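Local coordinates for protein glutamate receptor IIB,Glutamate receptor IIB (Drosophila melanogaster, PDB 4WXJ) that binds glutamate in its ligand-binding domain, the piece present here, and as the whole receptor probably opens a cation channel in the postsynaptic muscle membrane, at residues A[10-15]-A[89-94]; A[106-111]-A[230-235]; A[138-143]-A[194-199]. All coordinates share one frame; numbering follows the deposited sequence.

Contact 1: residues A[10-15]-A[89-94]; sequences RYTVAT and NAQIGI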
loop_
_atom_site.group_PDB
_atom_site.type_symbol
_atom_site.label_atom_id
_atom_site.label_comp_id
_atom_site.label_asym_id
_atom_site.label_seq_id
_atom_site.Cartn_x
_atom_site.Cartn_y
_atom_site.Cartn_z
ATOM N N ARG A 10 -0.754 -20.903 15.888
ATOM C CA ARG A 10 -1.433 -20.448 14.679
ATOM C C ARG A 10 -1.731 -18.954 14.766
ATOM O O ARG A 10 -2.181 -18.465 15.802
ATOM C CB ARG A 10 -2.728 -21.232 14.458
ATOM C CG ARG A 10 -3.431 -20.903 13.146
ATOM C CD ARG A 10 -4.679 -21.746 12.954
ATOM N NE ARG A 10 -5.663 -21.512 14.008
ATOM C CZ ARG A 10 -6.543 -20.513 14.014
ATOM N NH1 ARG A 10 -6.576 -19.634 13.019
ATOM N NH2 ARG A 10 -7.396 -20.391 15.022
ATOM N N TYR A 11 -1.474 -18.241 13.671
ATOM C CA TYR A 11 -1.727 -16.805 13.597
ATOM C C TYR A 11 -2.807 -16.481 12.572
ATOM O O TYR A 11 -2.739 -16.914 11.424
ATOM C CB TYR A 11 -0.446 -16.051 13.233
ATOM C CG TYR A 11 0.644 -16.119 14.277
ATOM C CD1 TYR A 11 0.362 -15.927 15.622
ATOM C CD2 TYR A 11 1.959 -16.376 13.914
ATOM C CE1 TYR A 11 1.360 -15.988 16.577
ATOM C CE2 TYR A 11 2.963 -16.439 14.859
ATOM C CZ TYR A 11 2.658 -16.244 16.188
ATOM O OH TYR A 11 3.656 -16.307 17.134
ATOM N N THR A 12 -3.806 -15.714 12.994
ATOM C CA THR A 12 -4.786 -15.177 12.062
ATOM C C THR A 12 -4.153 -14.005 11.319
ATOM O O THR A 12 -3.749 -13.016 11.932
ATOM C CB THR A 12 -6.071 -14.727 12.779
ATOM O OG1 THR A 12 -6.699 -15.860 13.391
ATOM C CG2 THR A 12 -7.047 -14.087 11.793
ATOM N N VAL A 13 -4.061 -14.131 9.998
ATOM C CA VAL A 13 -3.417 -13.118 9.166
ATOM C C VAL A 13 -4.454 -12.227 8.492
ATOM O O VAL A 13 -5.139 -12.649 7.561
ATOM C CB VAL A 13 -2.523 -13.761 8.084
ATOM C CG1 VAL A 13 -1.864 -12.687 7.219
ATOM C CG2 VAL A 13 -1.467 -14.648 8.727
ATOM N N ALA A 14 -4.558 -10.990 8.964
ATOM C CA ALA A 14 -5.460 -10.019 8.364
ATOM C C ALA A 14 -4.804 -9.392 7.138
ATOM O O ALA A 14 -3.646 -8.983 7.184
ATOM C CB ALA A 14 -5.843 -8.948 9.372
ATOM N N THR A 15 -5.549 -9.323 6.042
ATOM C CA THR A 15 -5.048 -8.715 4.819
ATOM C C THR A 15 -6.193 -8.059 4.062
ATOM O O THR A 15 -7.311 -7.962 4.573
ATOM C CB THR A 15 -4.347 -9.752 3.914
ATOM O OG1 THR A 15 -3.803 -9.101 2.759
ATOM C CG2 THR A 15 -5.317 -10.841 3.478
ATOM N N ASN A 89 -8.438 -9.452 16.858
ATOM C CA ASN A 89 -9.079 -10.454 16.012
ATOM C C ASN A 89 -8.070 -11.090 15.060
ATOM O O ASN A 89 -8.334 -12.133 14.459
ATOM C CB ASN A 89 -10.228 -9.837 15.214
ATOM C CG ASN A 89 -11.402 -9.443 16.089
ATOM O OD1 ASN A 89 -11.512 -9.880 17.234
ATOM N ND2 ASN A 89 -12.292 -8.620 15.548
ATOM N N ALA A 90 -6.915 -10.444 14.926
ATOM C CA ALA A 90 -5.820 -10.965 14.121
ATOM C C ALA A 90 -4.501 -10.696 14.829
ATOM O O ALA A 90 -4.377 -9.725 15.577
ATOM C CB ALA A 90 -5.826 -10.339 12.738
ATOM N N GLN A 91 -3.523 -11.564 14.594
ATOM C CA GLN A 91 -2.214 -11.451 15.228
ATOM C C GLN A 91 -1.188 -10.857 14.264
ATOM O O GLN A 91 -0.154 -10.335 14.685
ATOM C CB GLN A 91 -1.741 -12.822 15.721
ATOM C CG GLN A 91 -2.589 -13.412 16.842
ATOM C CD GLN A 91 -3.968 -13.848 16.377
ATOM O OE1 GLN A 91 -4.104 -14.557 15.378
ATOM N NE2 GLN A 91 -5.000 -13.421 17.097
ATOM N N ILE A 92 -1.486 -10.944 12.971
ATOM C CA ILE A 92 -0.587 -10.461 11.930
ATOM C C ILE A 92 -1.382 -9.738 10.844
ATOM O O ILE A 92 -2.405 -10.237 10.378
ATOM C CB ILE A 92 0.223 -11.626 11.310
ATOM C CG1 ILE A 92 1.221 -12.173 12.336
ATOM C CG2 ILE A 92 0.958 -11.168 10.052
ATOM C CD1 ILE A 92 1.950 -13.430 11.899
ATOM N N GLY A 93 -0.903 -8.557 10.457
ATOM C CA GLY A 93 -1.508 -7.779 9.388
ATOM C C GLY A 93 -0.491 -7.501 8.297
ATOM O O GLY A 93 0.614 -7.041 8.585
ATOM N N ILE A 94 -0.851 -7.782 7.047
ATOM C CA ILE A 94 0.100 -7.648 5.946
ATOM C C ILE A 94 -0.546 -7.331 4.597
ATOM O O ILE A 94 -1.635 -7.811 4.278
ATOM C CB ILE A 94 0.946 -8.933 5.787
ATOM C CG1 ILE A 94 2.000 -8.747 4.687
ATOM C CG2 ILE A 94 0.048 -10.134 5.493
ATOM C CD1 ILE A 94 3.029 -9.859 4.619
#
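V13 pairs with I92 and A14 with G93 as parallel neighbours, while residues 89-91 swing away as loop, so the end-to-end directions of segments 10-15 and 89-94 lie 63° apart. T12 O takes two donors, Q91 N at 3.0 Å and I92 N at 3.2 Å, the first in the carbonyl plane and the second tilted from it. Further along, A14 N gives to I92 O and A14 O receives from I94 N. The side chain of Q91 carries the pairing one step back: its chain bends at chi2 (70°) and brings OE1 to T12 N at 2.7 Å, so a glutamine amide does the work of a missing strand carbonyl. Strand 10-15 is the central one of the parallel sheet in the first lobe of this clamshell domain, with strand 57-62 on its other edge. T15 sets OG1 anti to its backbone N (chi1 -177°), where it donates to I94 O (2.9 Å). On the face of V13 and I92, V13 CG1 meets I94 CG2 at 3.6 Å, and I92 CD1 comes obliquely to CD2 of the Y11 ring, which the rings of F56 and F236 also meet. Small A14 and A90 bring their CB atoms within 3.6 Å.

Contact 2: residues A[106-111]-A[230-235]; sequences VVDFTV and VPLNAD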
loop_
_atom_site.group_PDB
_atom_site.type_symbol
_atom_site.label_atom_id
_atom_site.label_comp_id
_atom_site.label_asym_id
_atom_site.label_seq_id
_atom_site.Cartn_x
_atom_site.Cartn_y
_atom_site.Cartn_z
ATOM N N VAL A 106 -0.837 2.855 17.533
ATOM C CA VAL A 106 -1.874 1.927 17.986
ATOM C C VAL A 106 -1.501 0.458 17.781
ATOM O O VAL A 106 -2.031 -0.418 18.464
ATOM C CB VAL A 106 -3.213 2.207 17.272
ATOM C CG1 VAL A 106 -3.779 3.545 17.725
ATOM C CG2 VAL A 106 -3.041 2.175 15.759
ATOM N N VAL A 107 -0.601 0.188 16.838
ATOM C CA VAL A 107 -0.098 -1.166 16.625
ATOM C C VAL A 107 1.411 -1.142 16.425
ATOM O O VAL A 107 1.988 -0.096 16.128
ATOM C CB VAL A 107 -0.763 -1.848 15.404
ATOM C CG1 VAL A 107 -2.268 -1.950 15.603
ATOM C CG2 VAL A 107 -0.444 -1.098 14.114
ATOM N N ASP A 108 2.044 -2.298 16.587
ATOM C CA ASP A 108 3.482 -2.422 16.377
ATOM C C ASP A 108 3.768 -2.819 14.933
ATOM O O ASP A 108 2.864 -3.219 14.200
ATOM C CB ASP A 108 4.080 -3.454 17.337
ATOM C CG ASP A 108 5.378 -2.985 17.965
ATOM O OD1 ASP A 108 6.221 -2.408 17.245
ATOM O OD2 ASP A 108 5.553 -3.189 19.183
ATOM N N PHE A 109 5.030 -2.700 14.533
ATOM C CA PHE A 109 5.466 -3.124 13.209
ATOM C C PHE A 109 6.757 -3.921 13.299
ATOM O O PHE A 109 7.581 -3.696 14.185
ATOM C CB PHE A 109 5.674 -1.921 12.287
ATOM C CG PHE A 109 4.425 -1.458 11.596
ATOM C CD1 PHE A 109 3.623 -0.478 12.159
ATOM C CD2 PHE A 109 4.056 -1.998 10.376
ATOM C CE1 PHE A 109 2.474 -0.050 11.519
ATOM C CE2 PHE A 109 2.910 -1.572 9.733
ATOM C CZ PHE A 109 2.118 -0.598 10.306
ATOM N N THR A 110 6.924 -4.857 12.375
ATOM C CA THR A 110 8.192 -5.548 12.220
ATOM C C THR A 110 9.166 -4.607 11.534
ATOM O O THR A 110 8.800 -3.490 11.159
ATOM C CB THR A 110 8.054 -6.834 11.384
ATOM O OG1 THR A 110 7.658 -6.498 10.047
ATOM C CG2 THR A 110 7.022 -7.767 11.997
ATOM N N VAL A 111 10.406 -5.049 11.372
ATOM C CA VAL A 111 11.321 -4.367 10.471
ATOM C C VAL A 111 10.677 -4.373 9.090
ATOM O O VAL A 111 9.928 -5.295 8.766
ATOM C CB VAL A 111 12.702 -5.042 10.404
ATOM C CG1 VAL A 111 13.426 -4.910 11.729
ATOM C CG2 VAL A 111 12.566 -6.509 10.007
ATOM N N VAL A 230 1.656 -5.942 13.781
ATOM C CA VAL A 230 1.290 -6.848 14.863
ATOM C C VAL A 230 0.804 -6.035 16.061
ATOM O O VAL A 230 1.105 -4.846 16.162
ATOM C CB VAL A 230 2.473 -7.744 15.289
ATOM C CG1 VAL A 230 2.950 -8.593 14.117
ATOM C CG2 VAL A 230 3.621 -6.901 15.844
ATOM N N PRO A 231 0.050 -6.671 16.973
ATOM C CA PRO A 231 -0.413 -5.950 18.164
ATOM C C PRO A 231 0.752 -5.409 18.983
ATOM O O PRO A 231 1.822 -6.018 18.988
ATOM C CB PRO A 231 -1.189 -7.015 18.946
ATOM C CG PRO A 231 -1.562 -8.040 17.935
ATOM C CD PRO A 231 -0.438 -8.061 16.950
ATOM N N LEU A 232 0.548 -4.277 19.649
ATOM C CA LEU A 232 1.598 -3.649 20.444
ATOM C C LEU A 232 2.203 -4.622 21.450
ATOM O O LEU A 232 1.484 -5.303 22.182
ATOM C CB LEU A 232 1.052 -2.416 21.170
ATOM C CG LEU A 232 0.917 -1.159 20.308
ATOM C CD1 LEU A 232 0.030 -0.131 20.986
ATOM C CD2 LEU A 232 2.288 -0.561 20.002
ATOM N N ASN A 233 3.532 -4.687 21.458
ATOM C CA ASN A 233 4.276 -5.525 22.391
ATOM C C ASN A 233 3.965 -7.012 22.234
ATOM O O ASN A 233 3.957 -7.759 23.212
ATOM C CB ASN A 233 3.994 -5.081 23.828
ATOM C CG ASN A 233 4.253 -3.603 24.037
ATOM O OD1 ASN A 233 5.277 -3.074 23.602
ATOM N ND2 ASN A 233 3.321 -2.923 24.694
ATOM N N ALA A 234 3.713 -7.437 21.000
ATOM C CA ALA A 234 3.537 -8.855 20.706
ATOM C C ALA A 234 4.873 -9.575 20.851
ATOM O O ALA A 234 5.915 -9.054 20.452
ATOM C CB ALA A 234 2.973 -9.047 19.309
ATOM N N ASP A 235 4.840 -10.776 21.420
ATOM C CA ASP A 235 6.065 -11.507 21.731
ATOM C C ASP A 235 6.669 -12.201 20.509
ATOM O O ASP A 235 7.767 -12.752 20.585
ATOM C CB ASP A 235 5.795 -12.541 22.827
ATOM C CG ASP A 235 4.836 -13.629 22.382
ATOM O OD1 ASP A 235 3.954 -13.344 21.545
ATOM O OD2 ASP A 235 4.965 -14.771 22.870
HETATM O O HOH W 1 -2.225 -2.992 18.933
#
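Near the start of strand 108-123 and the end of strand 214-230, D108 and V230 form an antiparallel hydrogen-bonded pair at one edge of the mixed sheet, just before the chain enters a type II beta turn from P231 to A234. D108 N reaches V230 O at 2.7 Å, nearly along the carbonyl direction, while V230 N returns to D108 O at 3.0 Å from above the carbonyl plane. L232 and N233 are the central residues of the turn, and N233 takes the positive phi (62°) that a type II turn needs third and that asparagine tolerates well. D108 faces this turn. Its OD2 receives a weak bond from N233 N (3.4 Å), whereas OD1 accepts from F109 N with its anti lone pair and makes a salt bridge to R104. On the same face, V230 CG2 packs on D108 CB at 3.8 Å. L232 lies along the backbone of residues 106-108, and its two methyls divide, CD1 against V106 O at 3.3 Å and CD2 over the peptide between V107 and D108. A water bridges the same carbonyl, V106 O, to L232 N. One carboxylate thus takes the N-H of F109 and, weakly, that of N233 in the turn; R104, and more weakly R237, would probably help to keep it ionised, with the two N-H groups adding to this.

Contact 3: residues A[138-143]-A[194-199]; sequences NKVQFG and TYAFLM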
loop_
_atom_site.group_PDB
_atom_site.type_symbol
_atom_site.label_atom_id
_atom_site.label_comp_id
_atom_site.label_asym_id
_atom_site.label_seq_id
_atom_site.Cartn_x
_atom_site.Cartn_y
_atom_site.Cartn_z
ATOM N N ASN A 138 -4.132 23.624 -12.611
ATOM C CA ASN A 138 -5.404 23.048 -12.183
ATOM C C ASN A 138 -6.244 22.521 -13.345
ATOM O O ASN A 138 -7.414 22.181 -13.167
ATOM C CB ASN A 138 -6.206 24.083 -11.390
ATOM C CG ASN A 138 -6.521 25.323 -12.200
ATOM O OD1 ASN A 138 -5.638 26.127 -12.496
ATOM N ND2 ASN A 138 -7.791 25.491 -12.551
ATOM N N LYS A 139 -5.647 22.454 -14.532
ATOM C CA LYS A 139 -6.298 21.822 -15.674
ATOM C C LYS A 139 -6.356 20.312 -15.459
ATOM O O LYS A 139 -7.368 19.672 -15.746
ATOM C CB LYS A 139 -5.558 22.156 -16.972
ATOM C CG LYS A 139 -5.820 21.177 -18.109
ATOM C CD LYS A 139 -5.376 21.740 -19.449
ATOM C CE LYS A 139 -4.817 20.651 -20.354
ATOM N NZ LYS A 139 -5.728 19.477 -20.469
ATOM N N VAL A 140 -5.262 19.757 -14.945
ATOM C CA VAL A 140 -5.195 18.347 -14.581
ATOM C C VAL A 140 -5.377 18.193 -13.075
ATOM O O VAL A 140 -4.519 18.605 -12.296
ATOM C CB VAL A 140 -3.851 17.719 -15.001
ATOM C CG1 VAL A 140 -3.775 16.256 -14.563
ATOM C CG2 VAL A 140 -3.657 17.839 -16.504
ATOM N N GLN A 141 -6.495 17.601 -12.669
ATOM C CA GLN A 141 -6.746 17.343 -11.258
ATOM C C GLN A 141 -5.933 16.135 -10.807
ATOM O O GLN A 141 -5.411 15.389 -11.635
ATOM C CB GLN A 141 -8.237 17.111 -11.003
ATOM C CG GLN A 141 -9.111 18.322 -11.301
ATOM C CD GLN A 141 -10.558 18.112 -10.895
ATOM O OE1 GLN A 141 -11.045 16.980 -10.853
ATOM N NE2 GLN A 141 -11.249 19.203 -10.585
ATOM N N PHE A 142 -5.819 15.947 -9.497
ATOM C CA PHE A 142 -5.054 14.828 -8.959
ATOM C C PHE A 142 -5.490 14.475 -7.543
ATOM O O PHE A 142 -6.061 15.306 -6.836
ATOM C CB PHE A 142 -3.557 15.145 -8.982
ATOM C CG PHE A 142 -3.206 16.467 -8.360
ATOM C CD1 PHE A 142 -3.193 17.623 -9.122
ATOM C CD2 PHE A 142 -2.883 16.553 -7.016
ATOM C CE1 PHE A 142 -2.871 18.839 -8.554
ATOM C CE2 PHE A 142 -2.559 17.768 -6.443
ATOM C CZ PHE A 142 -2.553 18.912 -7.213
ATOM N N GLY A 143 -5.222 13.236 -7.138
ATOM C CA GLY A 143 -5.599 12.778 -5.814
ATOM C C GLY A 143 -4.913 11.497 -5.383
ATOM O O GLY A 143 -4.041 10.975 -6.082
ATOM N N THR A 194 -6.905 14.095 -17.775
ATOM C CA THR A 194 -7.419 15.176 -16.937
ATOM C C THR A 194 -7.333 14.810 -15.455
ATOM O O THR A 194 -7.766 15.578 -14.593
ATOM C CB THR A 194 -8.878 15.520 -17.287
ATOM O OG1 THR A 194 -9.716 14.381 -17.047
ATOM C CG2 THR A 194 -8.991 15.936 -18.747
ATOM N N TYR A 195 -6.769 13.640 -15.165
ATOM C CA TYR A 195 -6.591 13.196 -13.786
ATOM C C TYR A 195 -5.296 12.406 -13.623
ATOM O O TYR A 195 -5.038 11.457 -14.364
ATOM C CB TYR A 195 -7.780 12.344 -13.337
ATOM C CG TYR A 195 -7.693 11.890 -11.896
ATOM C CD1 TYR A 195 -8.057 12.736 -10.856
ATOM C CD2 TYR A 195 -7.247 10.614 -11.575
ATOM C CE1 TYR A 195 -7.980 12.325 -9.538
ATOM C CE2 TYR A 195 -7.169 10.193 -10.261
ATOM C CZ TYR A 195 -7.535 11.052 -9.246
ATOM O OH TYR A 195 -7.456 10.637 -7.938
ATOM N N ALA A 196 -4.487 12.815 -12.648
ATOM C CA ALA A 196 -3.252 12.120 -12.312
ATOM C C ALA A 196 -3.379 11.519 -10.917
ATOM O O ALA A 196 -4.037 12.086 -10.046
ATOM C CB ALA A 196 -2.074 13.064 -12.389
ATOM N N PHE A 197 -2.751 10.369 -10.709
ATOM C CA PHE A 197 -2.904 9.628 -9.464
ATOM C C PHE A 197 -1.583 9.571 -8.708
ATOM O O PHE A 197 -0.585 9.058 -9.213
ATOM C CB PHE A 197 -3.424 8.216 -9.754
ATOM C CG PHE A 197 -3.837 7.450 -8.528
ATOM C CD1 PHE A 197 -4.742 7.987 -7.628
ATOM C CD2 PHE A 197 -3.339 6.179 -8.290
ATOM C CE1 PHE A 197 -5.129 7.280 -6.505
ATOM C CE2 PHE A 197 -3.724 5.467 -7.171
ATOM C CZ PHE A 197 -4.618 6.018 -6.277
ATOM N N LEU A 198 -1.585 10.124 -7.499
ATOM C CA LEU A 198 -0.416 10.088 -6.633
ATOM C C LEU A 198 -0.425 8.790 -5.837
ATOM O O LEU A 198 -1.371 8.507 -5.097
ATOM C CB LEU A 198 -0.406 11.304 -5.708
ATOM C CG LEU A 198 -0.045 12.621 -6.395
ATOM C CD1 LEU A 198 -0.884 13.757 -5.842
ATOM C CD2 LEU A 198 1.436 12.919 -6.237
ATOM N N MET A 199 0.627 7.996 -6.001
ATOM C CA MET A 199 0.660 6.652 -5.440
ATOM C C MET A 199 2.084 6.205 -5.152
ATOM O O MET A 199 3.047 6.875 -5.517
ATOM C CB MET A 199 -0.009 5.666 -6.398
ATOM C CG MET A 199 0.710 5.519 -7.729
ATOM S SD MET A 199 -0.259 4.636 -8.971
ATOM C CE MET A 199 -0.537 3.067 -8.150
#
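The ring of Y195 lies obliquely along the backbone of segment 138-143, with CE1 3.8 Å from F142 C and OH reaching beside G143. Its CG stands anti to the backbone N (chi1 -178°), which carries the ring forward along the neighbouring strand to G143; a CB at that position would collide with the hydroxyl, so glycine fits. Y195 OH hydrogen-bonds to A176 O, and the ring makes a cation-pi contact with R187. Replacing Y195 by an alanine would probably leave A176 O without this partner and open a gap beside G143. F197, further along the same face, brings CD1 to G143 O at 3.4 Å. On the reverse face, F142 and L198 lie side by side and point the same way, F142 CD2 touching L198 CD1 at 3.6 Å, while the ring of F142 meets F172 edge-to-face. Compact V140 and A196 fill in behind them. A196 N gives to Q141 O (2.9 Å) and L198 N to G143 O (3.0 Å), the axes of strands 141-143 and 195-199 being 23° apart. These parallel neighbours, joined by a helical beta-alpha-beta crossover, belong to the second lobe of the periplasmic-binding-protein-like clamshell, near T150 and E200 of the glutamate pocket.

Overall arrangement
From the N terminus, contact 1 closes first, joining the opening strand 10-15 to strand 92-93 after a loop of 73 residues. The chain then passes the glutamate-binding residues D96, T98 and R103 and enters strand 108-123, where contact 2 opens; it closes only when strand 214-230 has returned. Contact 3 lies wholly within that long excursion, closing its own largely helical loop between 141-143 and 195-200. Contacts 1 and 2 touch, Q91 O packing on P231 CD at 3.2 Å, and lie side by side in the first lobe. Contact 3 sits about 35 Å from either, between centres, in the second lobe, yet strand 108-123 links it to contact 2 within one sheet.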